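Local coordinates for protein excinuclease ABC, subunit A. (Deinococcus radiodurans, PDB 2VF7) that binds DNA and zinc, binds and hydrolyses ATP as a UvrA-family ABC ATPase, and probably helps recognise damaged DNA for excision repair, at residues 457-462 with 691-696; 613-618 with 699-704; 625-630 with 677-682; 715-720 with 739-744; 778-781 with 785-788. The protein carries 1 engineered substitution. All coordinates share one frame; numbering follows the deposited sequence.

Interaction 1: residues 457-462 with 691-696; sequences AGEKGG and ALTVDE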
# COMPACT_ATOMS: atom_id res chain seq x y z
N ALA A 457 33.14 -10.28 -14.92
CA ALA A 457 31.96 -9.42 -14.94
C ALA A 457 31.09 -9.66 -16.18
O ALA A 457 31.60 -9.98 -17.26
CB ALA A 457 32.37 -7.95 -14.83
N GLY A 458 29.77 -9.51 -16.03
CA GLY A 458 28.86 -9.59 -17.17
C GLY A 458 28.68 -10.96 -17.80
O GLY A 458 28.43 -11.95 -17.12
N GLU A 459 28.79 -11.02 -19.13
CA GLU A 459 28.58 -12.24 -19.90
C GLU A 459 29.62 -13.31 -19.55
O GLU A 459 29.42 -14.49 -19.83
CB GLU A 459 28.56 -11.94 -21.41
CG GLU A 459 27.99 -10.55 -21.76
CD GLU A 459 27.35 -10.47 -23.15
OE1 GLU A 459 27.87 -9.74 -24.02
OE2 GLU A 459 26.31 -11.13 -23.36
N LYS A 460 30.72 -12.88 -18.94
CA LYS A 460 31.81 -13.76 -18.51
C LYS A 460 31.75 -14.07 -17.02
O LYS A 460 32.69 -14.60 -16.45
CB LYS A 460 33.17 -13.15 -18.84
CG LYS A 460 33.55 -13.18 -20.30
CD LYS A 460 34.97 -12.65 -20.45
CE LYS A 460 35.58 -12.97 -21.80
NZ LYS A 460 37.00 -12.55 -21.83
N GLY A 461 30.64 -13.72 -16.39
CA GLY A 461 30.38 -14.06 -14.99
C GLY A 461 29.03 -14.70 -14.83
O GLY A 461 28.55 -15.40 -15.72
N GLY A 462 28.39 -14.47 -13.68
CA GLY A 462 27.03 -14.96 -13.46
C GLY A 462 26.90 -16.43 -13.10
O GLY A 462 25.82 -16.99 -13.20
N ALA A 691 21.96 -0.98 -27.30
CA ALA A 691 22.00 -2.29 -26.62
C ALA A 691 23.41 -2.92 -26.52
O ALA A 691 23.59 -3.97 -25.87
CB ALA A 691 21.04 -3.26 -27.29
N LEU A 692 24.38 -2.27 -27.16
CA LEU A 692 25.75 -2.76 -27.21
C LEU A 692 26.47 -2.47 -25.91
O LEU A 692 26.38 -1.37 -25.35
CB LEU A 692 26.50 -2.11 -28.39
CG LEU A 692 27.02 -2.86 -29.62
CD1 LEU A 692 26.30 -4.15 -29.94
CD2 LEU A 692 27.01 -1.96 -30.84
N THR A 693 27.20 -3.49 -25.48
CA THR A 693 28.09 -3.45 -24.37
C THR A 693 29.27 -2.52 -24.71
O THR A 693 29.55 -2.30 -25.89
CB THR A 693 28.53 -4.89 -24.14
OG1 THR A 693 27.54 -5.58 -23.37
CG2 THR A 693 29.84 -4.98 -23.43
N VAL A 694 29.96 -1.98 -23.71
CA VAL A 694 31.13 -1.12 -23.98
C VAL A 694 32.22 -1.90 -24.73
O VAL A 694 32.84 -1.39 -25.67
CB VAL A 694 31.67 -0.36 -22.71
CG1 VAL A 694 33.03 0.24 -22.96
CG2 VAL A 694 30.73 0.75 -22.30
N ASP A 695 32.44 -3.15 -24.32
CA ASP A 695 33.31 -4.09 -25.03
C ASP A 695 32.93 -4.34 -26.50
O ASP A 695 33.82 -4.37 -27.35
CB ASP A 695 33.30 -5.45 -24.33
CG ASP A 695 34.15 -5.50 -23.08
OD1 ASP A 695 34.14 -6.58 -22.45
OD2 ASP A 695 34.84 -4.49 -22.74
N GLU A 696 31.65 -4.56 -26.79
CA GLU A 696 31.22 -4.90 -28.16
C GLU A 696 31.22 -3.65 -29.03
O GLU A 696 31.42 -3.74 -30.24
CB GLU A 696 29.81 -5.50 -28.22
CG GLU A 696 29.48 -6.71 -27.35
CD GLU A 696 27.94 -6.91 -27.19
OE1 GLU A 696 27.49 -8.08 -27.10
OE2 GLU A 696 27.17 -5.91 -27.16

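Interaction 2: residues 613-618 with 699-704; sequences RKLFAA and DFFADE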
# COMPACT_ATOMS: atom_id res chain seq x y z
N ARG A 613 24.82 9.73 -34.13
CA ARG A 613 23.58 10.12 -34.82
C ARG A 613 23.90 10.71 -36.19
O ARG A 613 23.15 10.55 -37.15
CB ARG A 613 22.80 11.12 -34.00
CG ARG A 613 22.42 10.62 -32.64
CD ARG A 613 21.46 11.58 -31.98
NE ARG A 613 22.15 12.75 -31.43
CZ ARG A 613 22.06 13.98 -31.92
NH1 ARG A 613 21.31 14.23 -32.98
NH2 ARG A 613 22.71 14.96 -31.34
N LYS A 614 25.02 11.41 -36.24
CA LYS A 614 25.70 11.85 -37.48
C LYS A 614 25.93 10.71 -38.50
O LYS A 614 25.70 10.89 -39.68
CB LYS A 614 27.02 12.50 -37.06
CG LYS A 614 27.81 13.15 -38.14
CD LYS A 614 29.23 13.42 -37.67
CE LYS A 614 30.18 12.23 -37.93
NZ LYS A 614 30.17 11.24 -36.81
N LEU A 615 26.37 9.55 -38.02
CA LEU A 615 26.67 8.39 -38.89
C LEU A 615 25.42 7.73 -39.41
O LEU A 615 25.44 7.08 -40.46
CB LEU A 615 27.48 7.32 -38.12
CG LEU A 615 28.90 7.58 -37.62
CD1 LEU A 615 29.42 6.43 -36.77
CD2 LEU A 615 29.87 7.90 -38.78
N PHE A 616 24.33 7.84 -38.66
CA PHE A 616 23.02 7.33 -39.08
C PHE A 616 22.36 8.26 -40.11
O PHE A 616 21.78 7.79 -41.07
CB PHE A 616 22.11 7.09 -37.87
CG PHE A 616 22.27 5.72 -37.23
CD1 PHE A 616 23.25 5.50 -36.28
CD2 PHE A 616 21.46 4.66 -37.62
CE1 PHE A 616 23.43 4.23 -35.72
CE2 PHE A 616 21.62 3.41 -37.07
CZ PHE A 616 22.60 3.18 -36.11
N ALA A 617 22.49 9.56 -39.90
CA ALA A 617 21.95 10.57 -40.80
C ALA A 617 22.60 10.57 -42.18
O ALA A 617 22.05 11.16 -43.12
CB ALA A 617 22.07 11.93 -40.16
N ALA A 618 23.76 9.91 -42.31
CA ALA A 618 24.52 9.85 -43.57
C ALA A 618 24.30 8.57 -44.40
O ALA A 618 25.00 8.34 -45.39
CB ALA A 618 25.99 10.05 -43.29
N ASP A 699 34.77 -2.97 -30.38
CA ASP A 699 34.93 -3.66 -31.65
C ASP A 699 34.31 -2.89 -32.82
O ASP A 699 34.98 -2.61 -33.81
CB ASP A 699 34.25 -5.02 -31.58
CG ASP A 699 35.06 -6.04 -30.82
OD1 ASP A 699 35.50 -7.01 -31.46
OD2 ASP A 699 35.25 -5.88 -29.59
N PHE A 700 33.03 -2.56 -32.70
CA PHE A 700 32.23 -2.05 -33.80
C PHE A 700 32.67 -0.66 -34.31
O PHE A 700 32.59 -0.37 -35.50
CB PHE A 700 30.75 -2.08 -33.38
CG PHE A 700 29.78 -1.76 -34.49
CD1 PHE A 700 29.10 -0.54 -34.51
CD2 PHE A 700 29.54 -2.68 -35.51
CE1 PHE A 700 28.20 -0.23 -35.54
CE2 PHE A 700 28.65 -2.38 -36.52
CZ PHE A 700 27.98 -1.15 -36.54
N PHE A 701 33.16 0.17 -33.39
CA PHE A 701 33.55 1.55 -33.69
C PHE A 701 35.05 1.77 -33.72
O PHE A 701 35.50 2.92 -33.61
CB PHE A 701 32.98 2.50 -32.65
CG PHE A 701 31.51 2.69 -32.75
CD1 PHE A 701 30.68 2.27 -31.72
CD2 PHE A 701 30.95 3.28 -33.88
CE1 PHE A 701 29.29 2.45 -31.81
CE2 PHE A 701 29.58 3.46 -33.98
CZ PHE A 701 28.75 3.05 -32.94
N ALA A 702 35.82 0.69 -33.84
CA ALA A 702 37.28 0.72 -33.90
C ALA A 702 37.87 1.82 -34.79
O ALA A 702 38.89 2.41 -34.45
CB ALA A 702 37.80 -0.63 -34.34
N ASP A 703 37.22 2.09 -35.92
CA ASP A 703 37.75 3.03 -36.90
C ASP A 703 37.04 4.40 -36.91
O ASP A 703 37.30 5.22 -37.80
CB ASP A 703 37.75 2.40 -38.29
CG ASP A 703 38.92 1.44 -38.49
OD1 ASP A 703 38.71 0.35 -39.08
OD2 ASP A 703 40.05 1.78 -38.06
N GLU A 704 36.17 4.63 -35.93
CA GLU A 704 35.55 5.95 -35.71
C GLU A 704 36.22 6.53 -34.49
O GLU A 704 35.89 6.17 -33.36
CB GLU A 704 34.05 5.85 -35.46
CG GLU A 704 33.45 4.49 -35.73
CD GLU A 704 33.38 4.17 -37.18
OE1 GLU A 704 33.81 3.07 -37.57
OE2 GLU A 704 32.92 5.02 -37.95

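Interaction 3: residues 625-630 with 677-682; sequences RGYNAG and LEVEYR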
# COMPACT_ATOMS: atom_id res chain seq x y z
N ARG A 625 14.63 9.71 -47.07
CA ARG A 625 13.70 10.45 -46.25
C ARG A 625 14.42 11.71 -45.82
O ARG A 625 15.64 11.76 -45.83
CB ARG A 625 13.31 9.65 -45.02
CG ARG A 625 12.54 8.36 -45.26
CD ARG A 625 13.43 7.16 -45.05
NE ARG A 625 12.90 6.16 -44.11
CZ ARG A 625 12.08 5.16 -44.43
NH1 ARG A 625 11.64 5.02 -45.68
NH2 ARG A 625 11.70 4.30 -43.51
N GLY A 626 13.68 12.74 -45.44
CA GLY A 626 14.36 13.96 -45.06
C GLY A 626 14.76 13.92 -43.60
O GLY A 626 14.24 14.72 -42.81
N TYR A 627 15.64 12.97 -43.23
CA TYR A 627 16.09 12.80 -41.82
C TYR A 627 17.42 13.50 -41.62
O TYR A 627 18.32 13.44 -42.48
CB TYR A 627 16.34 11.33 -41.43
CG TYR A 627 15.17 10.35 -41.40
CD1 TYR A 627 13.85 10.77 -41.50
CD2 TYR A 627 15.42 8.99 -41.22
CE1 TYR A 627 12.80 9.85 -41.46
CE2 TYR A 627 14.39 8.06 -41.18
CZ TYR A 627 13.08 8.49 -41.29
OH TYR A 627 12.06 7.56 -41.24
N ASN A 628 17.54 14.19 -40.49
CA ASN A 628 18.83 14.64 -40.03
C ASN A 628 19.18 13.86 -38.77
O ASN A 628 18.41 12.96 -38.37
CB ASN A 628 18.84 16.16 -39.80
CG ASN A 628 17.88 16.59 -38.72
OD1 ASN A 628 16.66 16.53 -38.89
ND2 ASN A 628 18.44 17.06 -37.59
N ALA A 629 20.32 14.17 -38.17
CA ALA A 629 20.83 13.46 -37.00
C ALA A 629 19.85 13.57 -35.84
O ALA A 629 19.83 12.72 -34.95
CB ALA A 629 22.20 14.02 -36.60
N GLY A 630 19.05 14.64 -35.86
CA GLY A 630 17.97 14.86 -34.89
C GLY A 630 16.93 13.75 -34.81
O GLY A 630 16.46 13.44 -33.73
N LEU A 677 13.71 2.73 -36.74
CA LEU A 677 14.52 1.53 -36.49
C LEU A 677 14.72 0.71 -37.76
O LEU A 677 15.48 -0.28 -37.77
CB LEU A 677 13.90 0.66 -35.38
CG LEU A 677 13.64 1.25 -33.99
CD1 LEU A 677 12.55 0.45 -33.28
CD2 LEU A 677 14.90 1.26 -33.16
N GLU A 678 14.04 1.12 -38.82
CA GLU A 678 14.23 0.57 -40.17
C GLU A 678 15.55 1.00 -40.82
O GLU A 678 15.97 0.39 -41.82
CB GLU A 678 13.06 0.97 -41.09
CG GLU A 678 11.72 0.35 -40.72
CD GLU A 678 10.64 0.63 -41.74
OE1 GLU A 678 9.51 0.08 -41.60
OE2 GLU A 678 10.92 1.39 -42.70
N VAL A 679 16.17 2.05 -40.28
CA VAL A 679 17.44 2.60 -40.79
C VAL A 679 18.62 1.92 -40.11
O VAL A 679 18.72 1.91 -38.87
CB VAL A 679 17.53 4.15 -40.60
CG1 VAL A 679 18.82 4.71 -41.23
CG2 VAL A 679 16.29 4.86 -41.17
N GLU A 680 19.53 1.35 -40.91
CA GLU A 680 20.70 0.67 -40.36
C GLU A 680 22.04 1.21 -40.85
O GLU A 680 22.29 1.34 -42.06
CB GLU A 680 20.63 -0.82 -40.65
CG GLU A 680 19.44 -1.55 -40.07
CD GLU A 680 19.31 -2.96 -40.63
OE1 GLU A 680 19.91 -3.24 -41.68
OE2 GLU A 680 18.61 -3.79 -40.03
N TYR A 681 22.91 1.52 -39.89
CA TYR A 681 24.33 1.80 -40.13
C TYR A 681 25.11 0.52 -39.87
O TYR A 681 25.16 0.03 -38.73
CB TYR A 681 24.82 2.92 -39.20
CG TYR A 681 26.33 3.08 -39.13
CD1 TYR A 681 27.06 3.61 -40.20
CD2 TYR A 681 27.03 2.71 -37.98
CE1 TYR A 681 28.46 3.76 -40.13
CE2 TYR A 681 28.40 2.86 -37.91
CZ TYR A 681 29.10 3.38 -38.98
OH TYR A 681 30.46 3.51 -38.86
N ARG A 682 25.69 -0.02 -40.94
CA ARG A 682 26.48 -1.25 -40.92
C ARG A 682 25.75 -2.43 -40.29
O ARG A 682 26.31 -3.11 -39.42
CB ARG A 682 27.84 -1.03 -40.26
CG ARG A 682 28.92 -0.43 -41.15
CD ARG A 682 30.27 -0.71 -40.54
NE ARG A 682 30.61 0.25 -39.49
CZ ARG A 682 31.38 -0.01 -38.43
NH1 ARG A 682 31.88 -1.23 -38.24
NH2 ARG A 682 31.64 0.95 -37.55

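Interaction 4: residues 715-720 with 739-744; sequences REVGLG and IKLATE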
# COMPACT_ATOMS: atom_id res chain seq x y z
N ARG A 715 36.48 1.48 -20.83
CA ARG A 715 36.89 0.09 -20.82
C ARG A 715 38.04 -0.08 -19.85
O ARG A 715 38.01 -0.97 -19.00
CB ARG A 715 37.26 -0.38 -22.22
CG ARG A 715 36.90 -1.82 -22.50
CD ARG A 715 37.12 -2.18 -23.97
NE ARG A 715 37.65 -3.54 -24.11
CZ ARG A 715 38.93 -3.87 -23.96
NH1 ARG A 715 39.83 -2.95 -23.65
NH2 ARG A 715 39.32 -5.13 -24.11
N GLU A 716 39.04 0.80 -19.97
CA GLU A 716 40.18 0.89 -19.05
C GLU A 716 39.79 0.99 -17.56
O GLU A 716 40.55 0.56 -16.68
CB GLU A 716 41.04 2.11 -19.41
CG GLU A 716 42.06 1.86 -20.51
CD GLU A 716 42.74 3.14 -21.01
OE1 GLU A 716 42.04 4.06 -21.51
OE2 GLU A 716 43.99 3.23 -20.91
N VAL A 717 38.63 1.56 -17.29
CA VAL A 717 38.24 1.90 -15.93
C VAL A 717 37.34 0.79 -15.31
O VAL A 717 36.98 0.84 -14.12
CB VAL A 717 37.65 3.37 -15.89
CG1 VAL A 717 36.12 3.40 -15.87
CG2 VAL A 717 38.25 4.17 -14.77
N GLY A 718 37.02 -0.21 -16.13
CA GLY A 718 36.41 -1.46 -15.68
C GLY A 718 34.96 -1.71 -16.07
O GLY A 718 34.36 -2.68 -15.60
N LEU A 719 34.40 -0.87 -16.94
CA LEU A 719 32.98 -0.88 -17.23
C LEU A 719 32.59 -1.53 -18.58
O LEU A 719 31.59 -1.18 -19.15
CB LEU A 719 32.40 0.54 -17.17
CG LEU A 719 32.55 1.36 -15.88
CD1 LEU A 719 31.89 2.67 -16.08
CD2 LEU A 719 31.95 0.65 -14.70
N GLY A 720 33.36 -2.49 -19.05
CA GLY A 720 33.10 -3.10 -20.33
C GLY A 720 31.77 -3.82 -20.41
O GLY A 720 31.27 -4.06 -21.50
N ILE A 739 32.14 6.32 -14.49
CA ILE A 739 31.72 6.92 -15.78
C ILE A 739 32.16 8.39 -15.83
O ILE A 739 32.68 8.86 -16.85
CB ILE A 739 30.18 6.80 -16.00
CG1 ILE A 739 29.71 5.34 -15.87
CG2 ILE A 739 29.73 7.37 -17.33
CD1 ILE A 739 28.22 5.15 -16.14
N LYS A 740 31.95 9.10 -14.72
CA LYS A 740 32.30 10.51 -14.59
C LYS A 740 33.80 10.70 -14.67
O LYS A 740 34.27 11.67 -15.26
CB LYS A 740 31.83 11.06 -13.24
CG LYS A 740 30.33 11.25 -13.09
CD LYS A 740 30.03 11.39 -11.62
CE LYS A 740 28.59 11.16 -11.33
NZ LYS A 740 27.87 12.45 -11.28
N LEU A 741 34.53 9.78 -14.05
CA LEU A 741 35.98 9.75 -14.10
C LEU A 741 36.50 9.55 -15.51
O LEU A 741 37.42 10.25 -15.92
CB LEU A 741 36.51 8.64 -13.20
CG LEU A 741 38.01 8.55 -12.87
CD1 LEU A 741 38.56 9.89 -12.41
CD2 LEU A 741 38.26 7.46 -11.81
N ALA A 742 35.92 8.61 -16.25
CA ALA A 742 36.38 8.28 -17.60
C ALA A 742 36.14 9.44 -18.56
O ALA A 742 36.95 9.70 -19.45
CB ALA A 742 35.72 7.02 -18.11
N THR A 743 35.03 10.15 -18.34
CA THR A 743 34.70 11.36 -19.08
C THR A 743 35.79 12.42 -18.88
O THR A 743 36.09 13.18 -19.79
CB THR A 743 33.31 11.92 -18.67
OG1 THR A 743 32.36 10.85 -18.66
CG2 THR A 743 32.84 12.98 -19.64
N GLU A 744 36.38 12.44 -17.68
CA GLU A 744 37.47 13.37 -17.35
C GLU A 744 38.89 12.81 -17.53
O GLU A 744 39.86 13.51 -17.26
CB GLU A 744 37.32 13.88 -15.92
CG GLU A 744 36.16 14.83 -15.71
CD GLU A 744 36.27 16.05 -16.58
OE1 GLU A 744 37.41 16.57 -16.75
OE2 GLU A 744 35.23 16.49 -17.09

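Interaction 5: residues 778-781 with 785-788; sequences KLVD and TVIA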
# COMPACT_ATOMS: atom_id res chain seq x y z
N LYS A 778 48.11 7.13 -14.15
CA LYS A 778 48.18 7.80 -15.44
C LYS A 778 47.92 9.29 -15.35
O LYS A 778 48.71 10.09 -15.84
CB LYS A 778 47.22 7.16 -16.46
CG LYS A 778 47.83 5.97 -17.17
CD LYS A 778 47.12 5.63 -18.47
CE LYS A 778 46.17 4.45 -18.30
NZ LYS A 778 45.93 3.76 -19.61
N LEU A 779 46.83 9.67 -14.69
CA LEU A 779 46.46 11.08 -14.65
C LEU A 779 47.37 11.97 -13.75
O LEU A 779 47.41 13.19 -13.92
CB LEU A 779 44.95 11.25 -14.39
CG LEU A 779 44.33 11.22 -13.00
CD1 LEU A 779 44.48 12.60 -12.39
CD2 LEU A 779 42.87 10.84 -13.05
N VAL A 780 48.12 11.35 -12.84
CA VAL A 780 49.13 12.05 -12.04
C VAL A 780 50.44 12.20 -12.84
O VAL A 780 51.17 13.18 -12.70
CB VAL A 780 49.40 11.33 -10.68
CG1 VAL A 780 50.47 12.04 -9.87
CG2 VAL A 780 48.12 11.25 -9.86
N ASP A 781 50.72 11.20 -13.69
CA ASP A 781 51.79 11.29 -14.69
C ASP A 781 51.57 12.47 -15.64
O ASP A 781 52.53 13.05 -16.15
CB ASP A 781 51.87 10.00 -15.51
CG ASP A 781 52.53 8.87 -14.76
OD1 ASP A 781 53.33 9.15 -13.84
OD2 ASP A 781 52.23 7.70 -15.10
N THR A 785 46.71 16.63 -9.88
CA THR A 785 46.75 16.24 -8.47
C THR A 785 45.42 15.59 -8.05
O THR A 785 44.35 16.19 -8.19
CB THR A 785 47.25 17.40 -7.53
OG1 THR A 785 46.19 17.89 -6.69
CG2 THR A 785 47.85 18.55 -8.32
N VAL A 786 45.49 14.35 -7.60
CA VAL A 786 44.30 13.70 -7.06
C VAL A 786 44.34 13.69 -5.53
O VAL A 786 45.35 13.32 -4.92
CB VAL A 786 43.91 12.32 -7.77
CG1 VAL A 786 45.00 11.80 -8.71
CG2 VAL A 786 43.43 11.25 -6.76
N ILE A 787 43.26 14.19 -4.95
CA ILE A 787 43.03 14.13 -3.52
C ILE A 787 41.79 13.28 -3.35
O ILE A 787 40.73 13.59 -3.88
CB ILE A 787 42.80 15.52 -2.92
CG1 ILE A 787 44.00 16.41 -3.21
CG2 ILE A 787 42.54 15.40 -1.41
CD1 ILE A 787 43.79 17.86 -2.91
N ALA A 788 41.93 12.18 -2.62
CA ALA A 788 40.88 11.20 -2.51
C ALA A 788 40.62 10.96 -1.04
O ALA A 788 41.52 10.53 -0.33
CB ALA A 788 41.33 9.93 -3.15

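Interaction 1: residues 457-462 with 691-696
E696 OE2 accepts the amide of T693 N at 2.9 Å and nearly straight, with an N-H...O angle of 171°, although T693 N arrives from above the carboxylate plane. This side-chain bond closes the first turn of helix 694-700, in the second ABC ATPase half of the protein, and the end of the E696 side chain comes near the loop between the antiparallel strands 449-453 and 464-468 of the first half. CG of E696 stands beside its own backbone N (chi1 -53°) and the chain runs on extended, which carries the carboxylate back over T693. Its other oxygen, E696 OE1, meets E459 OE1 at 3.5 Å. The two acid chains cross at about a right angle, their carboxylate planes 74° apart. E459 also approaches T693, with E459 OE1 4.2 Å from T693 OG1. E459 was modelled in two conformers, so its details are less certain, but two acids this close would probably be uneasy neighbours unless solvent or a proton intervenes. An alanine here, in place of E696, would take away the carboxylate and is likely to leave T693 N without its acceptor and the first turn less firmly held. The contact is small and lies at the surface, yet bound ADP is only about 7 Å from the side chain of T693. On the loop side, G458 O takes a bond from N25 and E459 O one from K27, while the turn itself is pinned by G461 N to G458 O at 2.9 Å.

Interaction 2: residues 613-618 with 699-704
L615 carries the apolar part of this contact from helix 609-617. Its CD1 lies 4.1 Å from F701 CE2, meeting the ring obliquely as the two side chains slide past each other in opposite directions. With CG of F701 beside its own backbone N (chi1 -71°), the CE2 side of the ring reaches the leucine. Aromatic packing steadies the same ring: F700 sets its edge over one face of F701, F700 CD1 standing 3.9 Å above the ring centre. The polar part centres on E704, whose OE2 lies 4.0 Å from L615 CD1 while its CG borders the edge of F701. E704 is gripped mainly from elsewhere, by a salt bridge from R682 to OE1 and a weak hydrogen bond from Y681 to OE2, which probably lets the carboxylate lie against a methyl group. Backbone bonding then sets the spacing of F701 and E704, since E704 N bonds to F701 O at 3.0 Å in a type I beta turn. That turn links helix 694-700 to helix 705-716, with E704 at the N-cap of the second. Around it, F701 packs on I707 and L711 of helix 705-716, and F616 on I686 and V689 of helix 686-690.

Interaction 3: residues 625-630 with 677-682
The base of the zinc-bearing excursion is closed here: the four cysteines C641, C644, C664 and C667 all fall in sequence between R625-G630 and L677-R682. R625 forms a salt bridge to E678, NH2 to OE2 at 3.1 Å. As a hydrogen bond it is weak, with an angle of 128°, but E678 OE2 lies at the edge of the guanidinium, near its plane, and the two flat groups are turned by 36°. The arginine gets there by bending at chi2 and chi3, whereas the glutamate reaches across extended. Y627 lies against the base of the arginine chain. R625 CB rests 3.6 Å above one face of its ring, offset toward the rim, and R625 NE makes a weak bond of 3.3 Å to Y627 OH, whose stronger partner is E675. At the ring's edge, Y627 CE2 packs 3.7 Å from V679 CG2, and V679 continues onto L621 and A622 of helix 620-624. The backbone folds the pair together, with G626 at the centre of an inverse gamma turn. The chemistry thus sets a weak ionic contact at the surface beside a buried valine and an aromatic edge, and the join probably rests on both.

Interaction 4: residues 715-720 with 739-744
CG of L719 stands beside its backbone N (chi1 -57°) and CG1 of I739 does likewise on its own residue (chi1 -55°), and these two torsions bring the two side chains together at about a right angle. The contact sets the segment that leaves helix 705-716 against helix 733-743, the helix opened by the ABC signature sequence LSGGE. L719 CD1 reaches I739 CG1 at 3.5 Å, tighter than usual for two carbons, even though I739 points away from the partner segment at CB; its CG1 branch does the touching. M602 of helix 602-605 packs on both residues. One turn further along helix 733-743, A742 and L741 meet the two methyls of V717: CG1 lies 4.3 Å from A742 CB and CG2 4.4 Å from L741 CD2, while L772 of helix 766-781 touches both V717 and L741. Between V717 and L719 the helix ends in a Schellman motif at G718, which has positive phi and bonds through its N to R715 O at 3.1 Å; this probably helps both side chains face helix 733-743. All five touching residues are buried, and no hydrogen bond spans the contact. The ADP pocket is close by, with the side chain of I739 about 8 Å from that of Q726, which binds ADP together with E730 just ahead of the signature. Within helix 733-743 a further detail fixes the last turn: I739 O accepts T743 OG1 at 2.7 Å, tilted 32° from the carbonyl plane, and T743 N from the opposite face.

Interaction 5: residues 778-781 with 785-788
V786 CG1 is the atom on which this contact turns, touched by two side chains from the end of the preceding helix. V780 CG2 comes to 3.4 Å of V786 CG1, closer than carbons usually sit, and L779 CD1 lies 3.8 Å from the same methyl. Both side chains cross V786 at about a right angle. L779 reaches it from an uncommon rotamer, its CG wedged between the backbone N and the carbonyl carbon (chi1 83°), and V786 is nearly eclipsed (chi1 11°), so some strain is probably accepted for the fit. The backbones draw together at the junction, where V780 CA and T785 CA are 6.0 Å apart. Further out, M525 of strand 525-529 touches both V780 and V786, L757 of strand 753-758 packs on V786, and Y755 of that strand on L779. Strand 785-789 is placed between these two parallel neighbours by backbone bonds, T785 and I787 pairing with strand 753-758 and V786 with T526. I787 packs instead on V540 and L544 of helix 536-551, whose first residues belong to the Walker A motif. The whole forms the closing step of the beta-alpha-beta unit made by strand 753-758, helix 766-781 and strand 785-789. With only methyl groups meeting and no hydrogen bond across, the join depends on shape and burial, and direction probably comes from the backbone bonds of the sheet.

In the fold
Interaction 1 spans the longest loop, bringing 457-462 of the first ATPase half to the start of helix 694-700 in the second. Interaction 2 opens inside that loop and closes beyond it, at the far end of the same helix, so the two cross. Interaction 3 is nested within both, holding together the base of the zinc-bearing excursion, and touches interaction 2 through R613 and A629. Interactions 4 and 5 then follow in series. Interaction 4 ties helix 705-716 to the signature helix and meets interaction 1 through the backbones of G720 and D695; interaction 5, joined to interaction 4 by the salt bridge of E716 with K778, fastens helix 766-781 to the sheet.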